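Local coordinates for SusD superfamily protein (Bacteroides thetaiotaomicron, PDB 3MCX) that is of unknown function but, as a zinc-binding member of the SusD family at the bacterial outer membrane, probably helps capture nutrient glycans for import, at residues R59-K62 and V68-Y71; D50-D55 and Y72-L77; E124-R129 and V180-N185; S132-T137 and S209-N214. All coordinates share one frame; numbering follows the deposited sequence.

Interaction 1 (R59-K62 and V68-Y71); sequences RITK and VSPY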
loop_
_atom_site.group_PDB
_atom_site.type_symbol
_atom_site.label_atom_id
_atom_site.label_comp_id
_atom_site.label_asym_id
_atom_site.label_seq_id
_atom_site.Cartn_x
_atom_site.Cartn_y
_atom_site.Cartn_z
ATOM N N ARG A 59 -8.975 -8.191 -15.077
ATOM C CA ARG A 59 -9.111 -8.525 -16.477
ATOM C C ARG A 59 -10.318 -9.437 -16.777
ATOM O O ARG A 59 -10.958 -9.332 -17.825
ATOM C CB ARG A 59 -7.816 -9.155 -17.003
ATOM C CG ARG A 59 -7.827 -9.585 -18.462
ATOM C CD ARG A 59 -6.521 -10.235 -18.941
ATOM N NE ARG A 59 -6.168 -11.415 -18.116
ATOM C CZ ARG A 59 -6.704 -12.628 -18.247
ATOM N NH1 ARG A 59 -7.557 -12.914 -19.217
ATOM N NH2 ARG A 59 -6.343 -13.575 -17.384
ATOM N N ILE A 60 -10.541 -10.381 -15.851
ATOM C CA ILE A 60 -11.524 -11.410 -15.984
ATOM C C ILE A 60 -12.081 -11.737 -14.584
ATOM O O ILE A 60 -11.340 -11.759 -13.592
ATOM C CB ILE A 60 -10.913 -12.657 -16.716
ATOM C CG1 ILE A 60 -11.992 -13.583 -17.226
ATOM C CG2 ILE A 60 -9.876 -13.349 -15.880
ATOM C CD1 ILE A 60 -11.450 -14.638 -18.225
ATOM N N THR A 61 -13.368 -12.077 -14.547
ATOM C CA THR A 61 -13.936 -12.522 -13.286
ATOM C C THR A 61 -13.507 -13.968 -13.047
ATOM O O THR A 61 -13.503 -14.793 -13.963
ATOM C CB THR A 61 -15.468 -12.364 -13.253
ATOM O OG1 THR A 61 -15.906 -12.505 -11.888
ATOM C CG2 THR A 61 -16.230 -13.356 -14.170
ATOM N N LYS A 62 -13.152 -14.277 -11.805
ATOM C CA LYS A 62 -12.730 -15.628 -11.421
ATOM C C LYS A 62 -13.578 -16.271 -10.316
ATOM O O LYS A 62 -13.392 -17.456 -10.008
ATOM C CB LYS A 62 -11.278 -15.622 -10.971
ATOM C CG LYS A 62 -10.275 -15.290 -12.074
ATOM C CD LYS A 62 -8.889 -15.213 -11.560
ATOM C CE LYS A 62 -7.860 -15.047 -12.680
ATOM N NZ LYS A 62 -7.486 -16.328 -13.378
ATOM N N VAL A 68 -8.147 -11.285 -7.258
ATOM C CA VAL A 68 -8.523 -9.929 -7.660
ATOM C C VAL A 68 -10.032 -9.672 -7.730
ATOM O O VAL A 68 -10.565 -8.726 -7.090
ATOM C CB VAL A 68 -7.855 -9.460 -8.977
ATOM C CG1 VAL A 68 -8.289 -8.000 -9.300
ATOM C CG2 VAL A 68 -6.316 -9.531 -8.892
ATOM N N SER A 69 -10.742 -10.484 -8.477
ATOM C CA SER A 69 -12.121 -10.161 -8.782
ATOM C C SER A 69 -13.049 -10.014 -7.560
ATOM O O SER A 69 -13.930 -9.161 -7.597
ATOM C CB SER A 69 -12.720 -11.044 -9.892
ATOM O OG SER A 69 -12.816 -12.412 -9.543
ATOM N N PRO A 70 -12.912 -10.839 -6.513
ATOM C CA PRO A 70 -13.822 -10.624 -5.388
ATOM C C PRO A 70 -13.639 -9.285 -4.689
ATOM O O PRO A 70 -14.609 -8.758 -4.130
ATOM C CB PRO A 70 -13.473 -11.785 -4.449
ATOM C CG PRO A 70 -12.923 -12.879 -5.379
ATOM C CD PRO A 70 -12.117 -12.079 -6.344
ATOM N N TYR A 71 -12.415 -8.751 -4.666
ATOM C CA TYR A 71 -12.173 -7.391 -4.193
ATOM C C TYR A 71 -12.780 -6.354 -5.153
ATOM O O TYR A 71 -13.547 -5.459 -4.758
ATOM C CB TYR A 71 -10.703 -7.123 -4.071
ATOM C CG TYR A 71 -9.948 -7.890 -3.006
ATOM C CD1 TYR A 71 -10.485 -8.202 -1.778
ATOM C CD2 TYR A 71 -8.626 -8.201 -3.207
ATOM C CE1 TYR A 71 -9.718 -8.846 -0.789
ATOM C CE2 TYR A 71 -7.843 -8.849 -2.222
ATOM C CZ TYR A 71 -8.386 -9.149 -1.028
ATOM O OH TYR A 71 -7.607 -9.790 -0.109
HETATM O O HOH W 1 -15.203 -12.759 -8.516
#

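Interaction 2 (D50-D55 and Y72-L77); sequences DCRAAD and YEYNVL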
loop_
_atom_site.group_PDB
_atom_site.type_symbol
_atom_site.label_atom_id
_atom_site.label_comp_id
_atom_site.label_asym_id
_atom_site.label_seq_id
_atom_site.Cartn_x
_atom_site.Cartn_y
_atom_site.Cartn_z
ATOM N N ASP A 50 -5.459 -0.719 -5.224
ATOM C CA ASP A 50 -5.666 -0.350 -6.611
ATOM C C ASP A 50 -6.962 -0.940 -7.177
ATOM O O ASP A 50 -7.801 -0.204 -7.678
ATOM C CB ASP A 50 -4.455 -0.766 -7.413
ATOM C CG ASP A 50 -3.242 0.040 -7.035
ATOM O OD1 ASP A 50 -3.228 1.255 -7.368
ATOM O OD2 ASP A 50 -2.339 -0.529 -6.409
ATOM N N CYS A 51 -7.177 -2.229 -7.044
ATOM C CA CYS A 51 -8.359 -2.838 -7.662
ATOM C C CYS A 51 -9.683 -2.448 -7.019
ATOM O O CYS A 51 -10.764 -2.656 -7.607
ATOM C CB CYS A 51 -8.257 -4.368 -7.799
ATOM S SG CYS A 51 -8.310 -5.270 -6.242
ATOM N N ARG A 52 -9.632 -1.865 -5.818
ATOM C CA ARG A 52 -10.823 -1.375 -5.142
ATOM C C ARG A 52 -11.251 0.014 -5.615
ATOM O O ARG A 52 -12.366 0.458 -5.305
ATOM C CB ARG A 52 -10.612 -1.380 -3.615
ATOM C CG ARG A 52 -10.406 -2.736 -3.011
ATOM C CD ARG A 52 -11.696 -3.485 -2.822
ATOM N NE ARG A 52 -12.335 -3.091 -1.560
ATOM C CZ ARG A 52 -13.385 -3.708 -1.042
ATOM N NH1 ARG A 52 -13.996 -4.664 -1.717
ATOM N NH2 ARG A 52 -13.816 -3.368 0.173
ATOM N N ALA A 53 -10.378 0.701 -6.359
ATOM C CA ALA A 53 -10.657 2.042 -6.873
ATOM C C ALA A 53 -11.074 1.914 -8.349
ATOM O O ALA A 53 -11.811 0.979 -8.685
ATOM C CB ALA A 53 -9.464 3.019 -6.641
ATOM N N ALA A 54 -10.727 2.867 -9.210
ATOM C CA ALA A 54 -11.290 2.937 -10.563
ATOM C C ALA A 54 -10.304 2.804 -11.712
ATOM O O ALA A 54 -10.747 2.771 -12.878
ATOM C CB ALA A 54 -12.082 4.254 -10.739
ATOM N N ASP A 55 -9.011 2.793 -11.382
ATOM C CA ASP A 55 -7.930 2.860 -12.360
ATOM C C ASP A 55 -7.340 1.518 -12.738
ATOM O O ASP A 55 -6.779 1.382 -13.845
ATOM C CB ASP A 55 -6.832 3.796 -11.859
ATOM C CG ASP A 55 -7.281 5.237 -11.815
ATOM O OD1 ASP A 55 -7.990 5.668 -12.755
ATOM O OD2 ASP A 55 -6.913 5.934 -10.840
ATOM N N TYR A 72 -12.399 -6.463 -6.405
ATOM C CA TYR A 72 -12.834 -5.525 -7.454
ATOM C C TYR A 72 -14.343 -5.418 -7.546
ATOM O O TYR A 72 -14.877 -4.322 -7.766
ATOM C CB TYR A 72 -12.229 -6.010 -8.764
ATOM C CG TYR A 72 -12.724 -5.356 -10.038
ATOM C CD1 TYR A 72 -12.438 -4.027 -10.334
ATOM C CD2 TYR A 72 -13.448 -6.076 -10.948
ATOM C CE1 TYR A 72 -12.883 -3.465 -11.519
ATOM C CE2 TYR A 72 -13.869 -5.530 -12.144
ATOM C CZ TYR A 72 -13.588 -4.230 -12.422
ATOM O OH TYR A 72 -14.008 -3.690 -13.625
ATOM N N GLU A 73 -15.041 -6.547 -7.419
ATOM C CA GLU A 73 -16.497 -6.633 -7.520
ATOM C C GLU A 73 -17.221 -6.353 -6.192
ATOM O O GLU A 73 -18.447 -6.384 -6.151
ATOM C CB GLU A 73 -16.892 -8.030 -8.016
ATOM C CG GLU A 73 -16.375 -8.293 -9.427
ATOM C CD GLU A 73 -16.444 -9.747 -9.852
ATOM O OE1 GLU A 73 -16.921 -10.617 -9.099
ATOM O OE2 GLU A 73 -15.987 -10.014 -11.007
ATOM N N TYR A 74 -16.469 -6.134 -5.108
ATOM C CA TYR A 74 -17.092 -5.856 -3.793
ATOM C C TYR A 74 -18.075 -6.926 -3.385
ATOM O O TYR A 74 -19.125 -6.676 -2.795
ATOM C CB TYR A 74 -17.722 -4.449 -3.792
ATOM C CG TYR A 74 -16.700 -3.326 -3.668
ATOM C CD1 TYR A 74 -15.935 -2.911 -4.748
ATOM C CD2 TYR A 74 -16.567 -2.642 -2.477
ATOM C CE1 TYR A 74 -15.010 -1.897 -4.616
ATOM C CE2 TYR A 74 -15.671 -1.628 -2.347
ATOM C CZ TYR A 74 -14.890 -1.235 -3.421
ATOM O OH TYR A 74 -13.969 -0.213 -3.282
ATOM N N ASN A 75 -17.726 -8.180 -3.656
ATOM C CA ASN A 75 -18.588 -9.296 -3.303
ATOM C C ASN A 75 -17.888 -10.405 -2.483
ATOM O O ASN A 75 -18.495 -11.432 -2.193
ATOM C CB ASN A 75 -19.292 -9.871 -4.533
ATOM C CG ASN A 75 -18.342 -10.415 -5.558
ATOM O OD1 ASN A 75 -17.198 -10.712 -5.236
ATOM N ND2 ASN A 75 -18.795 -10.512 -6.803
ATOM N N VAL A 76 -16.656 -10.155 -2.098
ATOM C CA VAL A 76 -15.871 -11.124 -1.333
ATOM C C VAL A 76 -16.579 -11.521 -0.028
ATOM O O VAL A 76 -17.150 -10.680 0.675
ATOM C CB VAL A 76 -14.441 -10.584 -1.081
ATOM C CG1 VAL A 76 -14.442 -9.308 -0.195
ATOM C CG2 VAL A 76 -13.556 -11.667 -0.493
ATOM N N LEU A 77 -16.571 -12.815 0.278
ATOM C CA LEU A 77 -17.242 -13.405 1.423
ATOM C C LEU A 77 -16.277 -13.706 2.567
ATOM O O LEU A 77 -15.071 -13.865 2.385
ATOM C CB LEU A 77 -17.905 -14.707 1.021
ATOM C CG LEU A 77 -18.901 -14.640 -0.132
ATOM C CD1 LEU A 77 -19.435 -16.053 -0.445
ATOM C CD2 LEU A 77 -20.040 -13.668 0.155
#

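Interaction 3 (E124-R129 and V180-N185); sequences EALVMR and VSDMSN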
loop_
_atom_site.group_PDB
_atom_site.type_symbol
_atom_site.label_atom_id
_atom_site.label_comp_id
_atom_site.label_asym_id
_atom_site.label_seq_id
_atom_site.Cartn_x
_atom_site.Cartn_y
_atom_site.Cartn_z
ATOM N N GLU A 124 12.666 -1.387 14.788
ATOM C CA GLU A 124 12.176 -1.909 13.530
ATOM C C GLU A 124 10.978 -2.855 13.702
ATOM O O GLU A 124 10.003 -2.780 12.958
ATOM C CB GLU A 124 13.320 -2.592 12.775
ATOM C CG GLU A 124 14.397 -1.598 12.322
ATOM C CD GLU A 124 15.523 -2.231 11.535
ATOM O OE1 GLU A 124 15.237 -3.143 10.730
ATOM O OE2 GLU A 124 16.680 -1.795 11.714
ATOM N N ALA A 125 11.057 -3.729 14.706
ATOM C CA ALA A 125 9.915 -4.589 15.033
ATOM C C ALA A 125 8.661 -3.755 15.387
ATOM O O ALA A 125 7.557 -4.106 15.010
ATOM C CB ALA A 125 10.282 -5.538 16.190
ATOM N N LEU A 126 8.850 -2.679 16.140
ATOM C CA LEU A 126 7.752 -1.794 16.519
ATOM C C LEU A 126 7.112 -1.157 15.320
ATOM O O LEU A 126 5.882 -1.109 15.220
ATOM C CB LEU A 126 8.224 -0.709 17.516
ATOM C CG LEU A 126 8.289 -1.094 19.006
ATOM C CD1 LEU A 126 9.053 -0.015 19.793
ATOM C CD2 LEU A 126 6.843 -1.344 19.573
ATOM N N VAL A 127 7.918 -0.699 14.367
ATOM C CA VAL A 127 7.352 -0.105 13.158
ATOM C C VAL A 127 6.573 -1.167 12.373
ATOM O O VAL A 127 5.463 -0.928 11.906
ATOM C CB VAL A 127 8.373 0.606 12.227
ATOM C CG1 VAL A 127 7.618 1.239 11.032
ATOM C CG2 VAL A 127 9.109 1.670 12.942
HETATM N N MSE A 128 7.146 -2.365 12.254
HETATM C CA MSE A 128 6.430 -3.439 11.580
HETATM C C MSE A 128 5.136 -3.808 12.306
HETATM O O MSE A 128 4.141 -4.123 11.670
HETATM C CB MSE A 128 7.326 -4.656 11.417
HETATM C CG MSE A 128 6.707 -5.771 10.619
HETATM SE SE MSE A 128 6.113 -5.299 8.823
HETATM C CE MSE A 128 7.414 -3.900 8.397
ATOM N N ARG A 129 5.138 -3.798 13.627
ATOM C CA ARG A 129 3.891 -4.071 14.374
ATOM C C ARG A 129 2.826 -3.008 14.078
ATOM O O ARG A 129 1.660 -3.312 13.858
ATOM C CB ARG A 129 4.145 -4.126 15.875
ATOM C CG ARG A 129 3.005 -4.779 16.659
ATOM C CD ARG A 129 3.297 -4.941 18.112
ATOM N NE ARG A 129 3.373 -3.684 18.842
ATOM C CZ ARG A 129 3.742 -3.589 20.106
ATOM N NH1 ARG A 129 4.080 -4.669 20.770
ATOM N NH2 ARG A 129 3.767 -2.403 20.731
ATOM N N VAL A 180 0.104 4.637 15.673
ATOM C CA VAL A 180 0.862 5.871 15.879
ATOM C C VAL A 180 1.852 5.727 17.033
ATOM O O VAL A 180 3.014 6.132 16.921
ATOM C CB VAL A 180 -0.090 7.075 16.092
ATOM C CG1 VAL A 180 0.691 8.325 16.547
ATOM C CG2 VAL A 180 -0.868 7.381 14.754
ATOM N N SER A 181 1.422 5.125 18.124
ATOM C CA SER A 181 2.304 4.889 19.254
ATOM C C SER A 181 3.530 4.042 18.856
ATOM O O SER A 181 4.686 4.376 19.183
ATOM C CB SER A 181 1.521 4.178 20.358
ATOM O OG SER A 181 2.310 3.927 21.505
ATOM N N ASP A 182 3.279 2.924 18.198
ATOM C CA ASP A 182 4.368 2.018 17.806
ATOM C C ASP A 182 5.373 2.709 16.894
ATOM O O ASP A 182 6.574 2.641 17.109
ATOM C CB ASP A 182 3.827 0.773 17.130
ATOM C CG ASP A 182 3.138 -0.186 18.095
ATOM O OD1 ASP A 182 3.167 0.040 19.308
ATOM O OD2 ASP A 182 2.598 -1.208 17.591
HETATM N N MSE A 183 4.884 3.408 15.890
HETATM C CA MSE A 183 5.803 4.029 14.934
HETATM C C MSE A 183 6.542 5.182 15.581
HETATM O O MSE A 183 7.754 5.348 15.339
HETATM C CB MSE A 183 5.067 4.496 13.704
HETATM C CG MSE A 183 4.373 3.413 12.904
HETATM SE SE MSE A 183 3.747 4.135 11.209
HETATM C CE MSE A 183 3.078 2.481 10.494
ATOM N N SER A 184 5.847 5.966 16.403
ATOM C CA SER A 184 6.458 7.115 17.065
ATOM C C SER A 184 7.493 6.696 18.108
ATOM O O SER A 184 8.577 7.301 18.214
ATOM C CB SER A 184 5.372 7.975 17.739
ATOM O OG SER A 184 4.433 8.433 16.763
ATOM N N ASN A 185 7.152 5.687 18.905
ATOM C CA ASN A 185 8.047 5.172 19.947
ATOM C C ASN A 185 9.294 4.517 19.339
ATOM O O ASN A 185 10.342 4.483 19.995
ATOM C CB ASN A 185 7.325 4.196 20.875
ATOM C CG ASN A 185 6.323 4.882 21.795
ATOM O OD1 ASN A 185 6.532 6.020 22.187
ATOM N ND2 ASN A 185 5.263 4.165 22.188
HETATM O O HOH W 2 0.361 -2.305 16.450
#

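Interaction 4 (S132-T137 and S209-N214); sequences SLFNLT and SRVYLN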
loop_
_atom_site.group_PDB
_atom_site.type_symbol
_atom_site.label_atom_id
_atom_site.label_comp_id
_atom_site.label_asym_id
_atom_site.label_seq_id
_atom_site.Cartn_x
_atom_site.Cartn_y
_atom_site.Cartn_z
ATOM N N SER A 132 1.608 -3.282 10.461
ATOM C CA SER A 132 0.750 -4.445 10.319
ATOM C C SER A 132 -0.666 -4.155 10.849
ATOM O O SER A 132 -1.649 -4.468 10.197
ATOM C CB SER A 132 1.410 -5.647 10.951
ATOM O OG SER A 132 2.613 -6.009 10.259
ATOM N N LEU A 133 -0.761 -3.553 12.040
ATOM C CA LEU A 133 -2.072 -3.243 12.608
ATOM C C LEU A 133 -2.781 -2.238 11.686
ATOM O O LEU A 133 -3.993 -2.363 11.454
ATOM C CB LEU A 133 -1.923 -2.700 14.013
ATOM C CG LEU A 133 -3.237 -2.265 14.689
ATOM C CD1 LEU A 133 -4.302 -3.359 14.718
ATOM C CD2 LEU A 133 -2.974 -1.706 16.116
ATOM N N PHE A 134 -2.064 -1.246 11.150
ATOM C CA PHE A 134 -2.634 -0.279 10.209
ATOM C C PHE A 134 -3.236 -0.988 8.993
ATOM O O PHE A 134 -4.356 -0.698 8.576
ATOM C CB PHE A 134 -1.541 0.717 9.789
ATOM C CG PHE A 134 -1.962 1.741 8.771
ATOM C CD1 PHE A 134 -2.942 2.658 9.049
ATOM C CD2 PHE A 134 -1.331 1.814 7.547
ATOM C CE1 PHE A 134 -3.278 3.637 8.131
ATOM C CE2 PHE A 134 -1.685 2.781 6.616
ATOM C CZ PHE A 134 -2.634 3.692 6.915
ATOM N N ASN A 135 -2.468 -1.911 8.411
ATOM C CA ASN A 135 -2.931 -2.674 7.250
ATOM C C ASN A 135 -4.202 -3.445 7.530
ATOM O O ASN A 135 -5.141 -3.436 6.726
ATOM C CB ASN A 135 -1.810 -3.589 6.765
ATOM C CG ASN A 135 -0.681 -2.807 6.083
ATOM O OD1 ASN A 135 -0.933 -1.809 5.392
ATOM N ND2 ASN A 135 0.562 -3.273 6.250
ATOM N N LEU A 136 -4.268 -4.127 8.681
ATOM C CA LEU A 136 -5.498 -4.831 9.040
ATOM C C LEU A 136 -6.687 -3.868 9.219
ATOM O O LEU A 136 -7.795 -4.153 8.807
ATOM C CB LEU A 136 -5.309 -5.640 10.316
ATOM C CG LEU A 136 -4.463 -6.906 10.148
ATOM C CD1 LEU A 136 -3.883 -7.316 11.485
ATOM C CD2 LEU A 136 -5.300 -8.021 9.531
ATOM N N THR A 137 -6.428 -2.750 9.888
ATOM C CA THR A 137 -7.467 -1.829 10.247
ATOM C C THR A 137 -8.087 -1.221 8.982
ATOM O O THR A 137 -9.296 -1.002 8.919
ATOM C CB THR A 137 -6.946 -0.739 11.216
ATOM O OG1 THR A 137 -6.422 -1.366 12.387
ATOM C CG2 THR A 137 -8.052 0.235 11.595
ATOM N N SER A 209 3.331 9.761 7.895
ATOM C CA SER A 209 2.586 10.741 7.079
ATOM C C SER A 209 1.368 10.109 6.425
ATOM O O SER A 209 0.304 10.745 6.351
ATOM C CB SER A 209 3.462 11.496 6.062
ATOM O OG SER A 209 3.802 10.707 4.936
ATOM N N ARG A 210 1.499 8.867 5.963
ATOM C CA ARG A 210 0.388 8.137 5.401
ATOM C C ARG A 210 -0.667 7.863 6.448
ATOM O O ARG A 210 -1.845 8.021 6.191
ATOM C CB ARG A 210 0.914 6.833 4.793
ATOM C CG ARG A 210 -0.174 5.936 4.185
ATOM C CD ARG A 210 0.348 4.579 3.799
ATOM N NE ARG A 210 1.292 4.612 2.692
ATOM C CZ ARG A 210 1.999 3.562 2.274
ATOM N NH1 ARG A 210 1.920 2.405 2.900
ATOM N NH2 ARG A 210 2.781 3.670 1.218
ATOM N N VAL A 211 -0.235 7.370 7.615
ATOM C CA VAL A 211 -1.181 7.071 8.683
ATOM C C VAL A 211 -1.979 8.311 9.123
ATOM O O VAL A 211 -3.223 8.300 9.173
ATOM C CB VAL A 211 -0.460 6.377 9.886
ATOM C CG1 VAL A 211 -1.380 6.224 11.081
ATOM C CG2 VAL A 211 0.130 5.050 9.439
ATOM N N TYR A 212 -1.261 9.373 9.470
ATOM C CA TYR A 212 -1.910 10.610 9.921
ATOM C C TYR A 212 -2.850 11.176 8.851
ATOM O O TYR A 212 -3.941 11.664 9.152
ATOM C CB TYR A 212 -0.848 11.629 10.277
ATOM C CG TYR A 212 -0.157 11.461 11.618
ATOM C CD1 TYR A 212 -0.877 11.252 12.794
ATOM C CD2 TYR A 212 1.243 11.555 11.710
ATOM C CE1 TYR A 212 -0.224 11.150 14.033
ATOM C CE2 TYR A 212 1.889 11.467 12.940
ATOM C CZ TYR A 212 1.166 11.251 14.089
ATOM O OH TYR A 212 1.823 11.171 15.311
ATOM N N LEU A 213 -2.439 11.136 7.592
ATOM C CA LEU A 213 -3.267 11.677 6.504
ATOM C C LEU A 213 -4.625 10.950 6.487
ATOM O O LEU A 213 -5.672 11.578 6.354
ATOM C CB LEU A 213 -2.545 11.547 5.138
ATOM C CG LEU A 213 -3.238 12.180 3.927
ATOM C CD1 LEU A 213 -3.513 13.694 4.053
ATOM C CD2 LEU A 213 -2.414 11.855 2.672
ATOM N N ASN A 214 -4.607 9.633 6.639
ATOM C CA ASN A 214 -5.843 8.810 6.603
ATOM C C ASN A 214 -6.639 8.923 7.903
ATOM O O ASN A 214 -7.787 8.495 7.966
ATOM C CB ASN A 214 -5.504 7.364 6.224
ATOM C CG ASN A 214 -5.271 7.223 4.755
ATOM O OD1 ASN A 214 -6.231 7.344 3.970
ATOM N ND2 ASN A 214 -4.000 7.046 4.355
#

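Interaction 1 (R59-K62 and V68-Y71)
Ser69 and Lys62 make the direct hydrogen bond of this contact: Lys62 N donates to Ser69 OG at 3.0 Å, and an N-H...O angle of 165° makes the bond nearly straight. The hydroxyl is carried between its own backbone N and carbonyl carbon (chi1 64°), and from there it faces the amide of the incoming loop. A water adds a second polar link. It lies 2.6 Å from Ser69 OG and gives a weak bond to Thr61 OG1, while the two hydroxyl oxygens are too far apart to bond directly. The stronger tie of Thr61 OG1 is with Glu73, just beyond the helix.

In chain order, residues 59-62 belong to the loop after the short strand 56-57, and Val68 is the N-cap residue of the short helix 69-72, of which Ser69 is the first residue. The contact therefore closes a short loop of five intervening residues against the first turn of that helix, on the periphery of the chain.

Packing is slight, with 121 Å² buried in total, and Ser69 accounts for about half of it. Ser69 CB sits 3.9 Å from Thr61 CA, and Lys62 CB comes alongside Ser69 OG at 3.8 Å. Lys62 then runs away from the helix.

Interaction 2 (D50-D55 and Y72-L77)
Arg52 and Tyr74 meet twice, once through a carbonyl and once through a flat stack. Tyr74 OH donates to Arg52 O at 2.7 Å; the donor is slightly tilted from the carbonyl plane. The guanidinium of the same arginine lies over one face of the tyrosine ring, with planes only 10° apart. Arg52 CZ is 3.8 Å from the ring centroid and 28° off its normal, which meets the definition of a cation-pi contact. The overlap is displaced toward CD2 and CE2, and Tyr74 CE2 lies 3.4 Å from Arg52 CZ. Bends at chi2 and chi3 fold the arginine chain back over the ring. Beside this pair, Cys51 O meets the edge of the Tyr72 ring in its plane, 3.5 Å from CD1.

One shell out, Arg52 NH2 binds the carbonyl oxygen of Arg456 and NH1 that of Tyr71, while Phe421 of helix 420-426 touches both Arg52 and Tyr74. The tyrosine is placed by a Schellman motif: it leaves helix 69-72 with positive phi, where the chain turns out of the last helical turn. An alanine in place of Tyr74 would probably leave Arg52 O without its hydroxyl donor and one guanidinium face without its aromatic cover.

The chemistry implies that a buried, probably positive guanidinium is accommodated by ring electrons and carbonyl oxygens, which together probably hold its rotation.

Interaction 3 (E124-R129 and V180-N185)
Asp182 OD2 is gripped by Arg129 NE at 2.9 Å and by a water that donates to it at 2.7 Å. The other carboxylate oxygen, OD1, takes Arg129 NH2, also at 2.9 Å, and a further bond from Gln178 one turn earlier on its own helix. The arginine thus holds the aspartate side-on, one nitrogen to each oxygen, and both N-H...O angles are 175°. Both oxygens lie in the guanidinium plane, yet the carboxylate is turned 44° against it and is met from above its own plane. A bend at chi3 in an otherwise extended arginine chain brings the NE edge round to face the acid.

Segments 124-129 and 180-185, on helices 115-140 and 172-186, run nearly antiparallel at 156°, their axes approaching to 7.6 Å. That closeness brings Asp182 CB within 3.4 Å of Leu126 O, with Leu126 CD2 crossing near OD1. On the other flank Val127 CG1 packs against Met183 CG at 4.3 Å; this methionine is present as selenomethionine. Ala204 and Leu208 of helix 201-214 extend the apolar side, an arrangement consistent with the TPR-like helical pairing of the SusD family.

Asn99 takes Arg129 NH1 and so helps position the guanidinium. With both charges buried and each carboxylate oxygen accepting two hydrogen bonds, the ion pair is likely to keep the aspartate ionised and to fix the orientation of both groups.

Interaction 4 (S132-T137 and S209-N214)
The axes of segments 132-137 and 209-214 run at 35° to each other and approach no closer than 11.9 Å, so side chains must bridge the distance. Phe134 does most of this. With its CG anti to the backbone N (chi1 177°), the ring extends to Val211, whose CG2 methyl sits squarely over one face. This CH-pi contact has CG2 3.7 Å from the ring centroid and just 3° off the normal, and the methyl is almost equally far from all six ring carbons.

The contact joins helix 115-140 to helix 201-214 in a helical region consistent with the TPR-like architecture of the SusD family, while Tyr176 of helix 172-186 also touches Val211. A serine at Phe134 would probably open a gap between these widely spaced helices and leave the Val211 methyl without its aromatic partner.

Two groups approach the ring's rim near its plane. Arg210 CD lies 3.9 Å from Phe134 CE2, its guanidinium continuing to a salt bridge with Glu358. Asn214 ND2 is 4.4 Å from Phe134 CZ; the amide is steadied by its bond to Arg210 O at 3.0 Å, and its OD1 accepts from Arg426.

How the interactions relate
Interaction 1 lies at the partly exposed periphery, whereas the touching residues of interactions 2, 3 and 4 are mostly buried. Interaction 1 is nested inside the loop closed by interaction 2; their centres are 8 Å apart, and they lie at the two ends of helix 69-72, one held by a direct amide-to-serine bond with a water beside it, the other by an arginine-tyrosine stack. Interactions 3 and 4 share helix 115-140, cross along the chain and touch where Val180 and Met183 pack on Val211 and Tyr212. The close helix pair of interaction 3 carries a salt bridge; a ring spans the wider pair of interaction 4. Interactions 2 and 3 lie on opposite sides of the chain's centre.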